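Local coordinates for protein potential RNA-dependent RNA polymerase (Human picobirnavirus, PDB 5I62) that polymerises RNA from ribonucleoside triphosphates on an RNA template, probably serving both transcription and genome replication of a double-stranded RNA virus, at residues K40-L44 and E45-D49; K246-D249 and T250-P253. One frame throughout, in Å; residues are numbered along the deposited sequence.

Overall arrangement
Both contacts are local, each made within one continuous piece of chain where a helix meets a loop. Following the chain from the N terminus, interaction 1 comes first: residues 40-49 turn from the loop after strand 34-35 into helix 44-55, and Ser43 caps its start. Interaction 2 is the converse, the end of helix 237-250, where residues 246-253 leave the helix for the loop that leads to strand 257-261. The two lie in series, neither nesting nor crossing. The centres of interactions 1 and 2 are about 41 Å apart, and the nearest atoms of the two about 27 Å. Interaction 1 borders helix 419-427, whereas interaction 2 packs against strand 257-261 of the four-stranded antiparallel sheet.

Interaction 1: K40-L44 and E45-D49; sequences KGMSL and ESICD
A serine N-cap opens helix 44-55: Ser43 OG accepts from the backbone N of Ser46 at 3.2 Å, nearly straight at the hydrogen (165°). The hydroxyl reaches this amide because chi1 of 72° sets OG between its own backbone N and carbonyl carbon, turned toward the first helical turn. Two regular helical bonds follow, Ile47 N to Ser43 O at 3.1 Å and Cys48 N to Leu44 O at 2.9 Å, so Ser43 serves the new helix with both its side-chain and its backbone oxygen. Glu45 folds back beside the cap, bringing OE1 to 3.6 Å from Ser43 CB. Met42, from the loop, lays its terminal methyl against the Ser46-Ile47 peptide; CE lies 3.8 Å from Ile47 N and 4.1 Å from Ile47 CG1. Leu44 CD1 lies alongside the thiol one turn on, 4.2 Å from Cys48 SG. Toward the preceding loop, Ile47 meets Phe38 and Tyr39, and Arg35 NH2 binds Met42 O; farther along the helix, Asp49 forms a salt bridge with Arg73. Leu44, Ile47 and Cys48 form the buried side of this turn and rest on Ala427, Leu423 and Met420, tying the start of helix 44-55 to helix 419-427, far later in the chain, while Val76 also covers Leu44 and Cys48.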
ATOM      1  N   LYS A  40       8.724 -19.987 -20.021  1.00 23.11           N
ATOM      2  CA  LYS A  40       7.668 -20.418 -20.923  1.00 31.06           C
ATOM      3  C   LYS A  40       7.796 -21.907 -21.215  1.00 30.68           C
ATOM      4  O   LYS A  40       8.898 -22.427 -21.397  1.00 29.12           O
ATOM      5  CB  LYS A  40       7.725 -19.610 -22.213  1.00 30.17           C
ATOM      6  CG  LYS A  40       6.592 -19.898 -23.173  1.00 37.69           C
ATOM      7  CD  LYS A  40       6.786 -19.082 -24.434  1.00 39.43           C
ATOM      8  CE  LYS A  40       5.697 -19.343 -25.462  1.00 41.59           C
ATOM      9  NZ  LYS A  40       6.006 -18.579 -26.704  1.00 48.58           N
ATOM     10  N   GLY A  41       6.657 -22.606 -21.223  1.00 33.58           N
ATOM     11  CA  GLY A  41       6.652 -24.046 -21.371  1.00 29.00           C
ATOM     12  C   GLY A  41       6.719 -24.819 -20.072  1.00 34.84           C
ATOM     13  O   GLY A  41       6.597 -26.052 -20.095  1.00 37.45           O
ATOM     14  N   MET A  42       6.915 -24.142 -18.946  1.00 29.52           N
ATOM     15  CA  MET A  42       6.883 -24.767 -17.637  1.00 30.29           C
ATOM     16  C   MET A  42       5.726 -24.188 -16.839  1.00 33.94           C
ATOM     17  O   MET A  42       5.407 -23.004 -16.961  1.00 33.71           O
ATOM     18  CB  MET A  42       8.206 -24.560 -16.886  1.00 32.41           C
ATOM     19  CG  MET A  42       9.321 -25.489 -17.361  1.00 36.64           C
ATOM     20  SD  MET A  42      10.940 -25.111 -16.658  1.00 52.32           S
ATOM     21  CE  MET A  42      10.618 -25.323 -14.913  1.00 34.75           C
ATOM     22  N   SER A  43       5.096 -25.031 -16.026  1.00 30.90           N
ATOM     23  CA  SER A  43       4.056 -24.542 -15.143  1.00 31.80           C
ATOM     24  C   SER A  43       4.671 -23.800 -13.960  1.00 29.03           C
ATOM     25  O   SER A  43       5.865 -23.907 -13.661  1.00 30.07           O
ATOM     26  CB  SER A  43       3.190 -25.688 -14.625  1.00 35.57           C
ATOM     27  OG  SER A  43       3.930 -26.447 -13.687  1.00 32.07           O
ATOM     28  N   LEU A  44       3.820 -23.055 -13.269  1.00 28.81           N
ATOM     29  CA  LEU A  44       4.253 -22.359 -12.071  1.00 30.55           C
ATOM     30  C   LEU A  44       4.757 -23.340 -11.010  1.00 28.72           C
ATOM     31  O   LEU A  44       5.775 -23.092 -10.356  1.00 27.77           O
ATOM     32  CB  LEU A  44       3.093 -21.513 -11.565  1.00 30.85           C
ATOM     33  CG  LEU A  44       3.233 -20.755 -10.260  1.00 34.99           C
ATOM     34  CD1 LEU A  44       4.267 -19.652 -10.397  1.00 34.07           C
ATOM     35  CD2 LEU A  44       1.856 -20.198  -9.915  1.00 34.07           C
ATOM     36  N   GLU A  45       4.068 -24.473 -10.854  1.00 32.40           N
ATOM     37  CA  GLU A  45       4.487 -25.496  -9.899  1.00 35.22           C
ATOM     38  C   GLU A  45       5.907 -25.965 -10.194  1.00 27.55           C
ATOM     39  O   GLU A  45       6.757 -26.021  -9.298  1.00 31.32           O
ATOM     40  CB  GLU A  45       3.523 -26.686  -9.941  1.00 33.31           C
ATOM     41  CG  GLU A  45       2.081 -26.410  -9.502  1.00 35.87           C
ATOM     42  CD  GLU A  45       1.354 -25.442 -10.435  1.00 42.70           C
ATOM     43  OE1 GLU A  45       1.148 -25.780 -11.628  1.00 39.53           O
ATOM     44  OE2 GLU A  45       0.993 -24.340  -9.970  1.00 41.55           O
ATOM     45  N   SER A  46       6.184 -26.284 -11.463  1.00 31.16           N
ATOM     46  CA  SER A  46       7.493 -26.809 -11.834  1.00 31.27           C
ATOM     47  C   SER A  46       8.598 -25.785 -11.610  1.00 26.95           C
ATOM     48  O   SER A  46       9.686 -26.141 -11.154  1.00 28.84           O
ATOM     49  CB  SER A  46       7.472 -27.275 -13.282  1.00 30.96           C
ATOM     50  OG  SER A  46       6.719 -28.470 -13.389  1.00 40.29           O
ATOM     51  N   ILE A  47       8.349 -24.518 -11.950  1.00 29.32           N
ATOM     52  CA  ILE A  47       9.303 -23.458 -11.620  1.00 26.85           C
ATOM     53  C   ILE A  47       9.570 -23.449 -10.126  1.00 25.52           C
ATOM     54  O   ILE A  47      10.721 -23.494  -9.674  1.00 25.32           O
ATOM     55  CB  ILE A  47       8.781 -22.085 -12.083  1.00 26.44           C
ATOM     56  CG1 ILE A  47       8.619 -22.045 -13.605  1.00 25.91           C
ATOM     57  CG2 ILE A  47       9.720 -20.972 -11.588  1.00 27.18           C
ATOM     58  CD1 ILE A  47       7.641 -20.997 -14.056  1.00 27.58           C
ATOM     59  N   CYS A  48       8.503 -23.387  -9.331  1.00 29.67           N
ATOM     60  CA  CYS A  48       8.669 -23.321  -7.882  1.00 26.28           C
ATOM     61  C   CYS A  48       9.340 -24.579  -7.351  1.00 25.07           C
ATOM     62  O   CYS A  48      10.245 -24.504  -6.511  1.00 26.07           O
ATOM     63  CB  CYS A  48       7.312 -23.104  -7.221  1.00 38.30           C
ATOM     64  SG  CYS A  48       6.636 -21.433  -7.490  1.00 43.66           S
ATOM     65  N   ASP A  49       8.919 -25.751  -7.846  1.00 27.28           N
ATOM     66  CA  ASP A  49       9.497 -27.008  -7.373  1.00 30.73           C
ATOM     67  C   ASP A  49      10.999 -27.048  -7.628  1.00 27.46           C
ATOM     68  O   ASP A  49      11.776 -27.503  -6.777  1.00 23.36           O
ATOM     69  CB  ASP A  49       8.806 -28.194  -8.048  1.00 25.36           C
ATOM     70  CG  ASP A  49       7.394 -28.444  -7.517  1.00 36.14           C
ATOM     71  OD1 ASP A  49       6.996 -27.804  -6.517  1.00 33.17           O
ATOM     72  OD2 ASP A  49       6.673 -29.281  -8.110  1.00 34.64           O
TER

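Interaction 2: K246-D249 and T250-P253; sequences KMFD and TKGP
Lys246 O is gripped twice by Thr250, by the backbone N at 2.9 Å and by OG1 at 2.8 Å, the two donors reaching it from opposite faces of the carbonyl plane. Chi1 of 64° puts OG1 between the threonine's backbone N and carbonyl carbon, which turns the hydroxyl back toward the oxygen one turn earlier. The N-H bond to Lys246 O is bent (130°), and the same N-H makes a weak, bent bond to Met247 O (3.4 Å, 137°). Lys251 brings its CB to 3.2 Å from Met247 O, and its chain then passes obliquely by the Phe248 ring, with CE 4.5 Å from CD1. Its ammonium donates to Gly252 O at 2.7 Å and also to Asp255 O. Met247 CE lies over one face of the Phe248 ring, offset toward the rim, and both residues pack on Val257. Asn351 also bonds Thr250 OG1, and Arg408 pairs with Asp249. This is a helix C-terminus: a threonine hydroxyl returns to a carbonyl of the last turn, a water donates to Phe248 O and Lys251 O, bridging that turn to the loop, and the chain runs on into strand 257-261 of the antiparallel palm sheet of an RNA-dependent RNA polymerase.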
ATOM      1  N   LYS A 246      17.559  -1.791  15.817  1.00 17.17           N
ATOM      2  CA  LYS A 246      17.511  -1.102  17.107  1.00 16.51           C
ATOM      3  C   LYS A 246      16.457  -1.706  18.021  1.00 17.93           C
ATOM      4  O   LYS A 246      16.663  -1.784  19.240  1.00 18.32           O
ATOM      5  CB  LYS A 246      17.257   0.393  16.897  1.00 15.76           C
ATOM      6  CG  LYS A 246      18.434   1.123  16.248  1.00 20.94           C
ATOM      7  CD  LYS A 246      19.717   0.773  17.026  1.00 23.56           C
ATOM      8  CE  LYS A 246      20.987   1.050  16.230  1.00 28.74           C
ATOM      9  NZ  LYS A 246      21.250   2.507  16.027  1.00 28.24           N
ATOM     10  N   MET A 247      15.339  -2.162  17.447  1.00 16.80           N
ATOM     11  CA  MET A 247      14.294  -2.804  18.237  1.00 16.57           C
ATOM     12  C   MET A 247      14.820  -4.075  18.898  1.00 20.97           C
ATOM     13  O   MET A 247      14.570  -4.325  20.089  1.00 17.92           O
ATOM     14  CB  MET A 247      13.084  -3.095  17.341  1.00 16.72           C
ATOM     15  CG  MET A 247      11.894  -3.718  18.082  1.00 19.02           C
ATOM     16  SD  MET A 247      10.648  -4.342  16.916  1.00 22.53           S
ATOM     17  CE  MET A 247      11.577  -5.708  16.207  1.00 21.17           C
ATOM     18  N   PHE A 248      15.583  -4.875  18.150  1.00 16.81           N
ATOM     19  CA  PHE A 248      16.185  -6.059  18.744  1.00 20.17           C
ATOM     20  C   PHE A 248      17.256  -5.694  19.770  1.00 19.83           C
ATOM     21  O   PHE A 248      17.384  -6.363  20.804  1.00 22.07           O
ATOM     22  CB  PHE A 248      16.758  -6.962  17.659  1.00 19.11           C
ATOM     23  CG  PHE A 248      15.729  -7.838  17.013  1.00 20.59           C
ATOM     24  CD1 PHE A 248      15.074  -8.811  17.754  1.00 22.91           C
ATOM     25  CD2 PHE A 248      15.392  -7.678  15.685  1.00 22.46           C
ATOM     26  CE1 PHE A 248      14.109  -9.622  17.172  1.00 30.10           C
ATOM     27  CE2 PHE A 248      14.433  -8.494  15.091  1.00 23.63           C
ATOM     28  CZ  PHE A 248      13.783  -9.453  15.840  1.00 22.66           C
ATOM     29  N   ASP A 249      18.033  -4.639  19.497  1.00 17.65           N
ATOM     30  CA  ASP A 249      19.083  -4.202  20.421  1.00 20.87           C
ATOM     31  C   ASP A 249      18.524  -3.696  21.746  1.00 22.86           C
ATOM     32  O   ASP A 249      19.202  -3.791  22.783  1.00 22.65           O
ATOM     33  CB  ASP A 249      19.922  -3.087  19.787  1.00 20.54           C
ATOM     34  CG  ASP A 249      20.764  -3.566  18.616  1.00 22.26           C
ATOM     35  OD1 ASP A 249      20.991  -4.793  18.492  1.00 23.46           O
ATOM     36  OD2 ASP A 249      21.215  -2.696  17.831  1.00 23.22           O
ATOM     37  N   THR A 250      17.320  -3.120  21.735  1.00 16.02           N
ATOM     38  CA  THR A 250      16.773  -2.439  22.902  1.00 16.91           C
ATOM     39  C   THR A 250      15.541  -3.128  23.478  1.00 19.06           C
ATOM     40  O   THR A 250      14.883  -2.563  24.348  1.00 18.11           O
ATOM     41  CB  THR A 250      16.448  -0.982  22.567  1.00 19.73           C
ATOM     42  OG1 THR A 250      15.416  -0.928  21.558  1.00 19.31           O
ATOM     43  CG2 THR A 250      17.681  -0.257  22.063  1.00 17.20           C
ATOM     44  N   LYS A 251      15.209  -4.332  23.036  1.00 17.74           N
ATOM     45  CA  LYS A 251      14.027  -4.949  23.599  1.00 20.45           C
ATOM     46  C   LYS A 251      14.368  -5.679  24.891  1.00 25.64           C
ATOM     47  O   LYS A 251      15.514  -6.077  25.116  1.00 25.81           O
ATOM     48  CB  LYS A 251      13.370  -5.911  22.626  1.00 24.13           C
ATOM     49  CG  LYS A 251      14.024  -7.245  22.503  1.00 27.30           C
ATOM     50  CD  LYS A 251      13.050  -8.204  21.825  1.00 28.90           C
ATOM     51  CE  LYS A 251      13.558  -9.617  21.905  1.00 28.52           C
ATOM     52  NZ  LYS A 251      13.521 -10.137  23.299  1.00 24.14           N
ATOM     53  N   GLY A 252      13.351  -5.852  25.732  1.00 20.60           N
ATOM     54  CA  GLY A 252      13.453  -6.725  26.877  1.00 30.55           C
ATOM     55  C   GLY A 252      13.968  -8.101  26.502  1.00 33.92           C
ATOM     56  O   GLY A 252      13.449  -8.763  25.598  1.00 32.00           O
ATOM     57  N   PRO A 253      15.027  -8.544  27.188  1.00 36.19           N
ATOM     58  CA  PRO A 253      15.526  -9.915  26.984  1.00 33.18           C
ATOM     59  C   PRO A 253      14.460 -10.982  27.165  1.00 24.70           C
ATOM     60  O   PRO A 253      14.539 -12.043  26.546  1.00 28.00           O
ATOM     61  CB  PRO A 253      16.626 -10.046  28.047  1.00 32.71           C
ATOM     62  CG  PRO A 253      17.038  -8.632  28.337  1.00 28.39           C
ATOM     63  CD  PRO A 253      15.805  -7.813  28.200  1.00 37.14           C
TER
HETATM   64  O   HOH W   1      17.831  -6.787  24.005  1.00 31.37           O